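Local coordinates for protein PBP5 (PDB 3A3J) that removes the terminal D-alanine from the peptide side chains of cell-wall precursors, acting as a serine D-alanyl-D-alanine carboxypeptidase of the penicillin-binding protein family, at residues A[149-154]-A[226-231]; A[35-40]-A[210-215]; A[31-36]-A[204-209]; A[10-15]-A[243-248]. All blocks are in the same frame, centred on the assembly; numbering follows the deposited sequence.

All four contacts build on one antiparallel sheet, which illustrates how a penicillin-binding domain layers helices over both faces of its strands. None of the four has a direct hydrogen bond between its segments. Interactions 1, 2 and 4 are buried and differ in which elements they join. Interactions 1 and 2 bring the starts of helices 151-164 and 38-51 onto the neighbouring strands 224-232 and 210-218, and M40 of interaction 2 packs on M154 O of interaction 1. Interaction 4 sets helix 235-252 against strand 11-16, itself bonded to strand 224-232. Interaction 3, which shares A35 and S36 with interaction 2, lies nearer the surface and adds a bridging water and a CH-pi contact.

Interaction 1 of 4, residues A[149-154]-A[226-231]; sequences SSARDM and ISVVMG
M230 extends its thioether along the first turn of helix 151-164, with SD 3.4 Å from the backbone N of A151 and CE directed at M154. The two methionine side chains cross at about a right angle, meeting where CE of M230 lies 4.1 Å from CG of M154. Both have CG anti to the carbonyl carbon, but M154 then bends at chi2 (-68°), which turns its sulfur away from the strand, while M230 stays extended until chi3. V228, pointing the same way as M230, straddles A151: its CG2 sits 3.5 Å from A151 O and its CG1 4.1 Å from A151 CB. The layering is that of the penicillin-recognising serine enzymes, in which helices pack on both faces of a central antiparallel sheet; here the start of helix 151-164 rests on strand 224-232, and A151 also touches T11 of the adjoining strand. S150, the N-cap of that helix, accepts at OG from D153 N over 3.1 Å in a fairly straight bond (164°), its side chain pointing away from the strand. Beyond the two segments, M154 and M230 both touch L37.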
loop_
_atom_site.group_PDB
_atom_site.type_symbol
_atom_site.label_atom_id
_atom_site.label_comp_id
_atom_site.label_asym_id
_atom_site.label_seq_id
_atom_site.Cartn_x
_atom_site.Cartn_y
_atom_site.Cartn_z
ATOM N N SER A 149 4.463 12.786 5.693
ATOM C CA SER A 149 3.952 11.931 4.655
ATOM C C SER A 149 2.635 12.554 4.303
ATOM O O SER A 149 2.308 13.703 4.728
ATOM C CB SER A 149 3.802 10.473 5.113
ATOM O OG SER A 149 3.631 9.583 3.991
ATOM N N SER A 150 1.842 11.795 3.581
ATOM C CA SER A 150 0.472 12.248 3.250
ATOM C C SER A 150 -0.451 11.020 3.132
ATOM O O SER A 150 0.016 9.855 3.011
ATOM C CB SER A 150 0.518 13.032 1.933
ATOM O OG SER A 150 0.601 12.070 0.889
ATOM N N ALA A 151 -1.769 11.279 3.105
ATOM C CA ALA A 151 -2.754 10.225 3.054
ATOM C C ALA A 151 -2.541 9.386 1.834
ATOM O O ALA A 151 -2.549 8.156 1.896
ATOM C CB ALA A 151 -4.187 10.880 3.062
ATOM N N ARG A 152 -2.306 10.031 0.690
ATOM C CA ARG A 152 -2.139 9.260 -0.573
ATOM C C ARG A 152 -0.831 8.474 -0.559
ATOM O O ARG A 152 -0.765 7.327 -1.011
ATOM C CB ARG A 152 -2.128 10.229 -1.812
ATOM C CG ARG A 152 -2.139 9.445 -3.172
ATOM C CD ARG A 152 -1.476 10.184 -4.301
ATOM N NE ARG A 152 -2.075 11.508 -4.452
ATOM C CZ ARG A 152 -3.107 11.709 -5.276
ATOM N NH1 ARG A 152 -3.634 12.920 -5.410
ATOM N NH2 ARG A 152 -3.597 10.664 -5.972
ATOM N N ASP A 153 0.244 9.091 -0.062
ATOM C CA ASP A 153 1.575 8.382 -0.002
ATOM C C ASP A 153 1.486 7.182 0.938
ATOM O O ASP A 153 1.963 6.027 0.642
ATOM C CB ASP A 153 2.669 9.357 0.440
ATOM C CG ASP A 153 3.092 10.313 -0.700
ATOM O OD1 ASP A 153 2.492 10.187 -1.812
ATOM O OD2 ASP A 153 4.016 11.150 -0.468
ATOM N N MET A 154 0.764 7.399 2.033
ATOM C CA MET A 154 0.561 6.209 2.967
ATOM C C MET A 154 -0.349 5.159 2.346
ATOM O O MET A 154 -0.177 3.967 2.569
ATOM C CB MET A 154 0.060 6.706 4.371
ATOM C CG MET A 154 1.241 7.313 5.233
ATOM S SD MET A 154 2.256 5.915 5.585
ATOM C CE MET A 154 3.703 6.750 6.117
ATOM N N ILE A 226 -8.321 0.396 0.652
ATOM C CA ILE A 226 -7.399 0.843 1.618
ATOM C C ILE A 226 -7.858 2.208 1.944
ATOM O O ILE A 226 -8.071 3.002 0.982
ATOM C CB ILE A 226 -5.963 0.923 0.981
ATOM C CG1 ILE A 226 -5.475 -0.485 0.712
ATOM C CG2 ILE A 226 -5.002 1.713 1.902
ATOM C CD1 ILE A 226 -4.155 -0.449 -0.124
ATOM N N SER A 227 -8.032 2.520 3.246
ATOM C CA SER A 227 -8.342 3.899 3.640
ATOM C C SER A 227 -7.230 4.489 4.468
ATOM O O SER A 227 -6.525 3.729 5.141
ATOM C CB SER A 227 -9.614 3.902 4.514
ATOM O OG SER A 227 -9.557 2.925 5.620
ATOM N N VAL A 228 -7.145 5.827 4.506
ATOM C CA VAL A 228 -6.217 6.491 5.335
ATOM C C VAL A 228 -6.933 7.712 5.878
ATOM O O VAL A 228 -7.487 8.461 5.118
ATOM C CB VAL A 228 -4.883 6.962 4.550
ATOM C CG1 VAL A 228 -3.907 7.602 5.501
ATOM C CG2 VAL A 228 -4.226 5.780 3.806
ATOM N N VAL A 229 -6.920 7.902 7.199
ATOM C CA VAL A 229 -7.400 9.131 7.788
ATOM C C VAL A 229 -6.293 9.740 8.683
ATOM O O VAL A 229 -5.577 9.020 9.394
ATOM C CB VAL A 229 -8.724 8.870 8.643
ATOM C CG1 VAL A 229 -9.781 8.200 7.756
ATOM C CG2 VAL A 229 -8.437 7.930 9.865
ATOM N N MET A 230 -6.167 11.063 8.658
ATOM C CA MET A 230 -5.158 11.689 9.402
ATOM C C MET A 230 -5.786 12.839 10.131
ATOM O O MET A 230 -6.765 13.407 9.640
ATOM C CB MET A 230 -4.035 12.194 8.450
ATOM C CG MET A 230 -3.229 11.070 7.948
ATOM S SD MET A 230 -2.148 11.427 6.524
ATOM C CE MET A 230 -0.804 10.350 7.004
ATOM N N GLY A 231 -5.218 13.187 11.283
ATOM C CA GLY A 231 -5.693 14.314 12.075
ATOM C C GLY A 231 -7.136 14.112 12.519
ATOM O O GLY A 231 -7.907 15.040 12.425
#

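Interaction 2 of 4, residues A[35-40]-A[210-215]; sequences ASLTKM and GYNLVA
L37, N212 and V214 carry most of this contact, in which the SxxK motif at the head of helix 38-51 is seated on strand 210-218. S36 and K39 of the motif probably serve as acylated nucleophile and proton acceptor, as in a near-identical enzyme; L37, between them in sequence, points to the sheet instead. Its isobutyl group approaches N212 from the opposite direction and lies against the carboxamide, with L37 CG 3.4 Å from N212 OD1 and L37 CD1 3.5 Å from N212 ND2. The amide is brought there by a chi1 of 66°, which places CG of N212 between its own backbone N and carbonyl carbon. ND2 donates to P34 O, tying the amide to the residues just before the motif. V214, two residues along, sets its CG2 against both L37 methyls, 3.8 Å from the nearer, CD2. One helical turn on, M40 adds its thioether to the same valine, its SD 4.0 Å from V214 CB. S36 and K39 are linked by a 2.7 Å hydrogen bond from K39 NZ to S36 OG. A35 O accepts from both T38 N and T38 OG1, the hydroxyl lying in the carbonyl plane 3.0 Å away.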
loop_
_atom_site.group_PDB
_atom_site.type_symbol
_atom_site.label_atom_id
_atom_site.label_comp_id
_atom_site.label_asym_id
_atom_site.label_seq_id
_atom_site.Cartn_x
_atom_site.Cartn_y
_atom_site.Cartn_z
ATOM N N ALA A 35 3.943 9.867 12.363
ATOM C CA ALA A 35 3.830 9.282 13.710
ATOM C C ALA A 35 4.034 7.797 13.452
ATOM O O ALA A 35 4.856 7.477 12.596
ATOM C CB ALA A 35 2.502 9.565 14.305
ATOM N N SER A 36 3.381 6.879 14.179
ATOM C CA SER A 36 3.660 5.466 13.908
ATOM C C SER A 36 3.344 4.893 12.497
ATOM O O SER A 36 3.647 3.718 12.220
ATOM C CB SER A 36 3.005 4.579 14.948
ATOM O OG SER A 36 3.898 4.454 16.082
ATOM N N LEU A 37 2.748 5.661 11.581
ATOM C CA LEU A 37 2.531 5.031 10.211
ATOM C C LEU A 37 3.929 4.913 9.567
ATOM O O LEU A 37 4.192 4.057 8.656
ATOM C CB LEU A 37 1.663 5.921 9.345
ATOM C CG LEU A 37 0.287 6.295 9.907
ATOM C CD1 LEU A 37 -0.464 7.261 8.949
ATOM C CD2 LEU A 37 -0.466 5.055 10.162
ATOM N N THR A 38 4.885 5.694 10.120
ATOM C CA THR A 38 6.318 5.534 9.699
ATOM C C THR A 38 6.751 4.089 9.734
ATOM O O THR A 38 7.528 3.615 8.834
ATOM C CB THR A 38 7.274 6.388 10.580
ATOM O OG1 THR A 38 6.874 7.771 10.464
ATOM C CG2 THR A 38 8.759 6.188 10.099
ATOM N N LYS A 39 6.271 3.353 10.756
ATOM C CA LYS A 39 6.641 1.900 10.878
ATOM C C LYS A 39 6.244 0.996 9.721
ATOM O O LYS A 39 6.745 -0.151 9.593
ATOM C CB LYS A 39 6.121 1.307 12.206
ATOM C CG LYS A 39 6.855 1.995 13.384
ATOM C CD LYS A 39 6.127 1.837 14.695
ATOM C CE LYS A 39 6.962 2.419 15.886
ATOM N NZ LYS A 39 6.533 3.804 16.087
ATOM N N MET A 40 5.252 1.430 8.951
ATOM C CA MET A 40 4.914 0.700 7.708
ATOM C C MET A 40 6.120 0.670 6.724
ATOM O O MET A 40 6.460 -0.371 6.229
ATOM C CB MET A 40 3.704 1.419 7.012
ATOM C CG MET A 40 2.362 0.933 7.624
ATOM S SD MET A 40 1.019 1.959 7.109
ATOM C CE MET A 40 1.133 2.266 5.310
ATOM N N GLY A 210 -3.680 15.133 15.694
ATOM C CA GLY A 210 -4.616 14.093 16.080
ATOM C C GLY A 210 -4.132 12.671 15.836
ATOM O O GLY A 210 -2.884 12.386 15.877
ATOM N N TYR A 211 -5.119 11.795 15.567
ATOM C CA TYR A 211 -4.980 10.352 15.422
ATOM C C TYR A 211 -5.082 9.888 13.954
ATOM O O TYR A 211 -5.819 10.471 13.154
ATOM C CB TYR A 211 -6.069 9.632 16.215
ATOM C CG TYR A 211 -5.885 9.798 17.732
ATOM C CD1 TYR A 211 -5.106 8.906 18.452
ATOM C CD2 TYR A 211 -6.453 10.876 18.404
ATOM C CE1 TYR A 211 -4.883 9.100 19.850
ATOM C CE2 TYR A 211 -6.251 11.075 19.824
ATOM C CZ TYR A 211 -5.473 10.205 20.510
ATOM O OH TYR A 211 -5.281 10.415 21.870
ATOM N N ASN A 212 -4.372 8.823 13.594
ATOM C CA ASN A 212 -4.405 8.446 12.211
ATOM C C ASN A 212 -4.465 6.945 12.087
ATOM O O ASN A 212 -4.213 6.197 13.058
ATOM C CB ASN A 212 -3.210 9.136 11.437
ATOM C CG ASN A 212 -1.838 8.644 11.887
ATOM O OD1 ASN A 212 -1.663 7.503 12.351
ATOM N ND2 ASN A 212 -0.850 9.461 11.672
ATOM N N LEU A 213 -4.895 6.454 10.945
ATOM C CA LEU A 213 -4.999 5.010 10.823
ATOM C C LEU A 213 -4.970 4.678 9.359
ATOM O O LEU A 213 -5.531 5.385 8.584
ATOM C CB LEU A 213 -6.360 4.541 11.397
ATOM C CG LEU A 213 -6.866 3.116 11.114
ATOM C CD1 LEU A 213 -5.929 2.086 11.624
ATOM C CD2 LEU A 213 -8.349 2.788 11.587
ATOM N N VAL A 214 -4.321 3.587 8.990
ATOM C CA VAL A 214 -4.351 3.076 7.665
ATOM C C VAL A 214 -5.063 1.741 7.734
ATOM O O VAL A 214 -4.639 0.864 8.452
ATOM C CB VAL A 214 -2.892 2.913 7.129
ATOM C CG1 VAL A 214 -2.914 2.247 5.737
ATOM C CG2 VAL A 214 -2.316 4.277 6.974
ATOM N N ALA A 215 -6.176 1.578 7.040
ATOM C CA ALA A 215 -6.902 0.322 7.149
ATOM C C ALA A 215 -7.095 -0.262 5.770
ATOM O O ALA A 215 -7.126 0.452 4.780
ATOM C CB ALA A 215 -8.290 0.536 7.887
#

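Interaction 3 of 4, residues A[31-36]-A[204-209]; sequences RQYPAS and GHTSQA
Y33 and Q208 meet because both side chains leave the backbone on the side of their own N, and Q208 folds again at chi2 (-66°), bringing its CG methylene over the phenol ring. This CG stands 3.4 Å from the centroid of the Y33 ring and only 9° off its normal, a CH-pi contact at the middle of the face. The amide beyond it is tilted 25° from the ring plane. Farther in, T206 CG2 packs 4.0 Å from Y33 CB, while T206 OG1 accepts from Q208 N at 2.9 Å. That bond makes an ST turn, which shapes the chain as it leaves strand 197-206 and fixes the backbone from which Q208 reaches Y33. The same hydroxyl also bonds D143, outside the two segments. Q32 adds a smaller contact through its OE1, near A209 CB.

At the active-site end, A35 CB lies 3.3 Å from H205 O, and S36 CB is 4.0 Å from G204 CA. No direct hydrogen bond joins the segments; water 1 spans them, accepting from S36 N and H205 N at 2.9 Å each. Two backbone amides converging on one water, one of them from the probable nucleophile S36, are consistent with the oxyanion hole of serine penicillin-binding enzymes. The water would then occupy the place of the carbonyl oxygen of a bound substrate, and the paired N-H groups would probably stabilise the negative charge that develops there during acylation.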
loop_
_atom_site.group_PDB
_atom_site.type_symbol
_atom_site.label_atom_id
_atom_site.label_comp_id
_atom_site.label_asym_id
_atom_site.label_seq_id
_atom_site.Cartn_x
_atom_site.Cartn_y
_atom_site.Cartn_z
ATOM N N ARG A 31 0.810 17.591 3.544
ATOM C CA ARG A 31 1.827 16.945 4.401
ATOM C C ARG A 31 1.396 16.849 5.892
ATOM O O ARG A 31 0.873 17.806 6.479
ATOM C CB ARG A 31 3.183 17.670 4.283
ATOM C CG ARG A 31 3.744 17.471 2.897
ATOM C CD ARG A 31 4.899 18.333 2.583
ATOM N NE ARG A 31 5.488 17.842 1.338
ATOM C CZ ARG A 31 6.747 18.088 0.957
ATOM N NH1 ARG A 31 7.522 18.840 1.719
ATOM N NH2 ARG A 31 7.232 17.584 -0.180
ATOM N N GLN A 32 1.636 15.683 6.471
ATOM C CA GLN A 32 1.208 15.361 7.793
ATOM C C GLN A 32 2.344 14.631 8.502
ATOM O O GLN A 32 3.119 13.891 7.874
ATOM C CB GLN A 32 0.013 14.392 7.713
ATOM C CG GLN A 32 -1.297 15.063 7.403
ATOM C CD GLN A 32 -1.897 15.633 8.642
ATOM O OE1 GLN A 32 -1.717 15.095 9.714
ATOM N NE2 GLN A 32 -2.593 16.711 8.511
ATOM N N TYR A 33 2.425 14.821 9.820
ATOM C CA TYR A 33 3.354 14.032 10.653
ATOM C C TYR A 33 2.906 12.590 10.656
ATOM O O TYR A 33 1.791 12.314 11.052
ATOM C CB TYR A 33 3.378 14.569 12.088
ATOM C CG TYR A 33 4.068 15.889 12.207
ATOM C CD1 TYR A 33 5.334 15.992 12.810
ATOM C CD2 TYR A 33 3.491 17.039 11.655
ATOM C CE1 TYR A 33 5.991 17.227 12.881
ATOM C CE2 TYR A 33 4.115 18.251 11.740
ATOM C CZ TYR A 33 5.356 18.344 12.362
ATOM O OH TYR A 33 5.958 19.570 12.439
ATOM N N PRO A 34 3.753 11.652 10.197
ATOM C CA PRO A 34 3.218 10.282 10.059
ATOM C C PRO A 34 3.109 9.511 11.377
ATOM O O PRO A 34 2.304 8.547 11.461
ATOM C CB PRO A 34 4.219 9.593 9.137
ATOM C CG PRO A 34 5.526 10.337 9.412
ATOM C CD PRO A 34 5.134 11.774 9.678
ATOM N N ALA A 35 3.943 9.867 12.363
ATOM C CA ALA A 35 3.830 9.282 13.710
ATOM C C ALA A 35 4.034 7.797 13.452
ATOM O O ALA A 35 4.856 7.477 12.596
ATOM C CB ALA A 35 2.502 9.565 14.305
ATOM N N SER A 36 3.381 6.879 14.179
ATOM C CA SER A 36 3.660 5.466 13.908
ATOM C C SER A 36 3.344 4.893 12.497
ATOM O O SER A 36 3.647 3.718 12.220
ATOM C CB SER A 36 3.005 4.579 14.948
ATOM O OG SER A 36 3.898 4.454 16.082
ATOM N N GLY A 204 -1.596 5.436 14.469
ATOM C CA GLY A 204 -0.610 6.387 14.943
ATOM C C GLY A 204 -1.331 7.577 15.548
ATOM O O GLY A 204 -2.577 7.700 15.432
ATOM N N HIS A 205 -0.563 8.456 16.185
ATOM C CA HIS A 205 -1.101 9.693 16.765
ATOM C C HIS A 205 0.030 10.691 16.878
ATOM O O HIS A 205 1.179 10.330 17.178
ATOM C CB HIS A 205 -1.785 9.419 18.147
ATOM C CG HIS A 205 -0.893 8.766 19.170
ATOM N ND1 HIS A 205 -0.031 9.487 19.982
ATOM C CD2 HIS A 205 -0.705 7.459 19.482
ATOM C CE1 HIS A 205 0.672 8.651 20.718
ATOM N NE2 HIS A 205 0.263 7.413 20.457
ATOM N N THR A 206 -0.261 11.961 16.668
ATOM C CA THR A 206 0.737 12.984 16.884
ATOM C C THR A 206 0.033 14.179 17.481
ATOM O O THR A 206 -1.073 14.507 17.048
ATOM C CB THR A 206 1.361 13.440 15.530
ATOM O OG1 THR A 206 2.033 14.687 15.724
ATOM C CG2 THR A 206 0.253 13.657 14.483
ATOM N N SER A 207 0.629 14.832 18.472
ATOM C CA SER A 207 0.088 16.095 18.959
ATOM C C SER A 207 0.010 17.180 17.915
ATOM O O SER A 207 -0.620 18.215 18.201
ATOM C CB SER A 207 0.964 16.671 20.067
ATOM O OG SER A 207 1.029 15.745 21.133
ATOM N N GLN A 208 0.660 17.042 16.740
ATOM C CA GLN A 208 0.506 18.132 15.702
ATOM C C GLN A 208 -0.880 18.109 15.063
ATOM O O GLN A 208 -1.283 19.098 14.459
ATOM C CB GLN A 208 1.496 18.040 14.551
ATOM C CG GLN A 208 2.939 18.101 14.955
ATOM C CD GLN A 208 3.273 19.420 15.523
ATOM O OE1 GLN A 208 2.688 20.426 15.139
ATOM N NE2 GLN A 208 4.200 19.448 16.454
ATOM N N ALA A 209 -1.607 16.986 15.138
ATOM C CA ALA A 209 -2.833 16.947 14.307
ATOM C C ALA A 209 -3.984 16.123 14.852
ATOM O O ALA A 209 -5.114 16.344 14.426
ATOM C CB ALA A 209 -2.497 16.473 12.889
HETATM O O HOH W 1 1.977 7.107 16.715
#

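Interaction 4 of 4, residues A[10-15]-A[243-248]; sequences QTYVLM and KKLLQW
Aliphatic contacts centre on L14 and the leucine pair L245 and L246. A chi1 of 174° swings L14 CG to the far side from its N, and the side chain reaches out from strand 11-16 to the helix, where L14 CD1 meets L246 CD2 at 3.9 Å. L245 CD2 is 4.3 Å from L14 CB. L246 reaches the strand with its CD2 branch and also touches S227 of the adjacent strand 224-232. Set apart from these is a methyl-to-carbonyl contact, L14 CD2 to L245 O, at 3.3 Å.

This is helix-on-sheet packing on the face of the five-stranded sheet remote from helix 151-164. The short segments of strand and helix run in similar directions, 29° apart, with their axes 9.2 Å from each other at closest approach. V13, between Y12 and L14, points away and packs on A151 and A155 of helix 151-164, so that strand 11-16 contributes to the layers on both sides of the sheet.

Contacts involving aromatic rings flank the leucines. Y12 and L245 cross at a slant, CD1 of Y12 being 4.0 Å from L245 CD1 and CE1 of Y12 the same distance from L245 CD2. W248 receives L14 at its edge: the methyl CD2 of L14 lies in the plane of the indole, 4.0 Å from W248 CE3. At another point on that ring system, NE1 donates to T3 O, and the indole also meets F253 edge-to-face.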
loop_
_atom_site.group_PDB
_atom_site.type_symbol
_atom_site.label_atom_id
_atom_site.label_comp_id
_atom_site.label_asym_id
_atom_site.label_seq_id
_atom_site.Cartn_x
_atom_site.Cartn_y
_atom_site.Cartn_z
ATOM N N GLN A 10 -8.651 15.527 9.234
ATOM C CA GLN A 10 -8.022 16.639 8.561
ATOM C C GLN A 10 -7.753 16.255 7.129
ATOM O O GLN A 10 -7.870 17.082 6.236
ATOM C CB GLN A 10 -6.728 17.019 9.266
ATOM C CG GLN A 10 -6.896 17.582 10.667
ATOM C CD GLN A 10 -5.599 18.321 11.130
ATOM O OE1 GLN A 10 -4.562 18.253 10.473
ATOM N NE2 GLN A 10 -5.670 18.998 12.257
ATOM N N THR A 11 -7.464 14.976 6.889
ATOM C CA THR A 11 -6.982 14.519 5.609
ATOM C C THR A 11 -7.432 13.085 5.542
ATOM O O THR A 11 -7.519 12.463 6.594
ATOM C CB THR A 11 -5.411 14.479 5.681
ATOM O OG1 THR A 11 -4.866 15.768 5.423
ATOM C CG2 THR A 11 -4.840 13.486 4.838
ATOM N N TYR A 12 -7.684 12.547 4.339
ATOM C CA TYR A 12 -7.986 11.163 4.164
ATOM C C TYR A 12 -8.030 10.743 2.715
ATOM O O TYR A 12 -8.164 11.560 1.798
ATOM C CB TYR A 12 -9.348 10.844 4.792
ATOM C CG TYR A 12 -10.583 11.510 4.156
ATOM C CD1 TYR A 12 -11.234 10.954 3.044
ATOM C CD2 TYR A 12 -11.101 12.638 4.703
ATOM C CE1 TYR A 12 -12.402 11.566 2.502
ATOM C CE2 TYR A 12 -12.201 13.207 4.222
ATOM C CZ TYR A 12 -12.866 12.694 3.135
ATOM O OH TYR A 12 -13.972 13.387 2.705
ATOM N N VAL A 13 -7.959 9.459 2.476
ATOM C CA VAL A 13 -8.033 9.027 1.118
ATOM C C VAL A 13 -8.673 7.656 1.209
ATOM O O VAL A 13 -8.490 6.972 2.234
ATOM C CB VAL A 13 -6.615 8.923 0.462
ATOM C CG1 VAL A 13 -6.040 7.564 0.680
ATOM C CG2 VAL A 13 -6.716 9.110 -1.011
ATOM N N LEU A 14 -9.442 7.263 0.179
ATOM C CA LEU A 14 -9.903 5.897 0.073
ATOM C C LEU A 14 -9.506 5.455 -1.338
ATOM O O LEU A 14 -9.673 6.251 -2.288
ATOM C CB LEU A 14 -11.441 5.859 0.144
ATOM C CG LEU A 14 -12.094 4.468 -0.113
ATOM C CD1 LEU A 14 -11.630 3.502 1.028
ATOM C CD2 LEU A 14 -13.650 4.481 -0.127
ATOM N N MET A 15 -9.048 4.215 -1.532
ATOM C CA MET A 15 -8.505 3.863 -2.835
ATOM C C MET A 15 -8.718 2.380 -3.027
ATOM O O MET A 15 -8.559 1.629 -2.082
ATOM C CB MET A 15 -6.994 4.253 -2.907
ATOM C CG MET A 15 -6.174 3.456 -3.925
ATOM S SD MET A 15 -4.317 3.555 -3.824
ATOM C CE MET A 15 -3.862 1.896 -3.485
ATOM N N LYS A 243 -14.155 3.020 9.018
ATOM C CA LYS A 243 -15.253 2.106 8.686
ATOM C C LYS A 243 -16.290 2.821 7.796
ATOM O O LYS A 243 -16.803 2.247 6.854
ATOM C CB LYS A 243 -15.884 1.562 9.971
ATOM C CG LYS A 243 -17.005 0.579 9.709
ATOM C CD LYS A 243 -17.291 -0.310 10.928
ATOM C CE LYS A 243 -18.707 -0.916 10.765
ATOM N NZ LYS A 243 -18.952 -2.143 11.619
ATOM N N LYS A 244 -16.545 4.094 8.054
ATOM C CA LYS A 244 -17.422 4.861 7.190
ATOM C C LYS A 244 -16.919 4.907 5.713
ATOM O O LYS A 244 -17.716 4.777 4.739
ATOM C CB LYS A 244 -17.580 6.289 7.716
ATOM C CG LYS A 244 -18.744 6.480 8.735
ATOM C CD LYS A 244 -18.965 7.936 9.145
ATOM C CE LYS A 244 -19.377 8.055 10.643
ATOM N NZ LYS A 244 -19.270 9.473 11.016
ATOM N N LEU A 245 -15.623 5.199 5.534
ATOM C CA LEU A 245 -15.032 5.205 4.190
ATOM C C LEU A 245 -15.135 3.838 3.553
ATOM O O LEU A 245 -15.575 3.711 2.399
ATOM C CB LEU A 245 -13.574 5.624 4.244
ATOM C CG LEU A 245 -13.493 7.134 4.410
ATOM C CD1 LEU A 245 -12.020 7.477 4.800
ATOM C CD2 LEU A 245 -13.850 7.846 3.068
ATOM N N LEU A 246 -14.759 2.803 4.292
ATOM C CA LEU A 246 -14.709 1.507 3.689
ATOM C C LEU A 246 -16.144 1.058 3.218
ATOM O O LEU A 246 -16.317 0.626 2.071
ATOM C CB LEU A 246 -14.078 0.521 4.651
ATOM C CG LEU A 246 -12.613 0.846 5.011
ATOM C CD1 LEU A 246 -12.142 -0.108 6.119
ATOM C CD2 LEU A 246 -11.700 0.736 3.757
ATOM N N GLN A 247 -17.138 1.158 4.110
ATOM C CA GLN A 247 -18.527 0.748 3.825
ATOM C C GLN A 247 -19.151 1.555 2.705
ATOM O O GLN A 247 -19.829 1.002 1.876
ATOM C CB GLN A 247 -19.405 0.820 5.080
ATOM C CG GLN A 247 -19.108 -0.274 6.105
ATOM C CD GLN A 247 -19.936 -0.032 7.381
ATOM O OE1 GLN A 247 -20.325 1.125 7.685
ATOM N NE2 GLN A 247 -20.241 -1.108 8.094
ATOM N N TRP A 248 -18.907 2.853 2.660
ATOM C CA TRP A 248 -19.320 3.631 1.519
ATOM C C TRP A 248 -18.680 3.100 0.269
ATOM O O TRP A 248 -19.290 3.094 -0.839
ATOM C CB TRP A 248 -18.838 5.046 1.691
ATOM C CG TRP A 248 -19.244 6.000 0.611
ATOM C CD1 TRP A 248 -20.486 6.573 0.447
ATOM C CD2 TRP A 248 -18.411 6.554 -0.432
ATOM N NE1 TRP A 248 -20.468 7.451 -0.601
ATOM C CE2 TRP A 248 -19.218 7.451 -1.176
ATOM C CE3 TRP A 248 -17.078 6.369 -0.819
ATOM C CZ2 TRP A 248 -18.730 8.153 -2.283
ATOM C CZ3 TRP A 248 -16.592 7.070 -1.893
ATOM C CH2 TRP A 248 -17.413 7.967 -2.614
#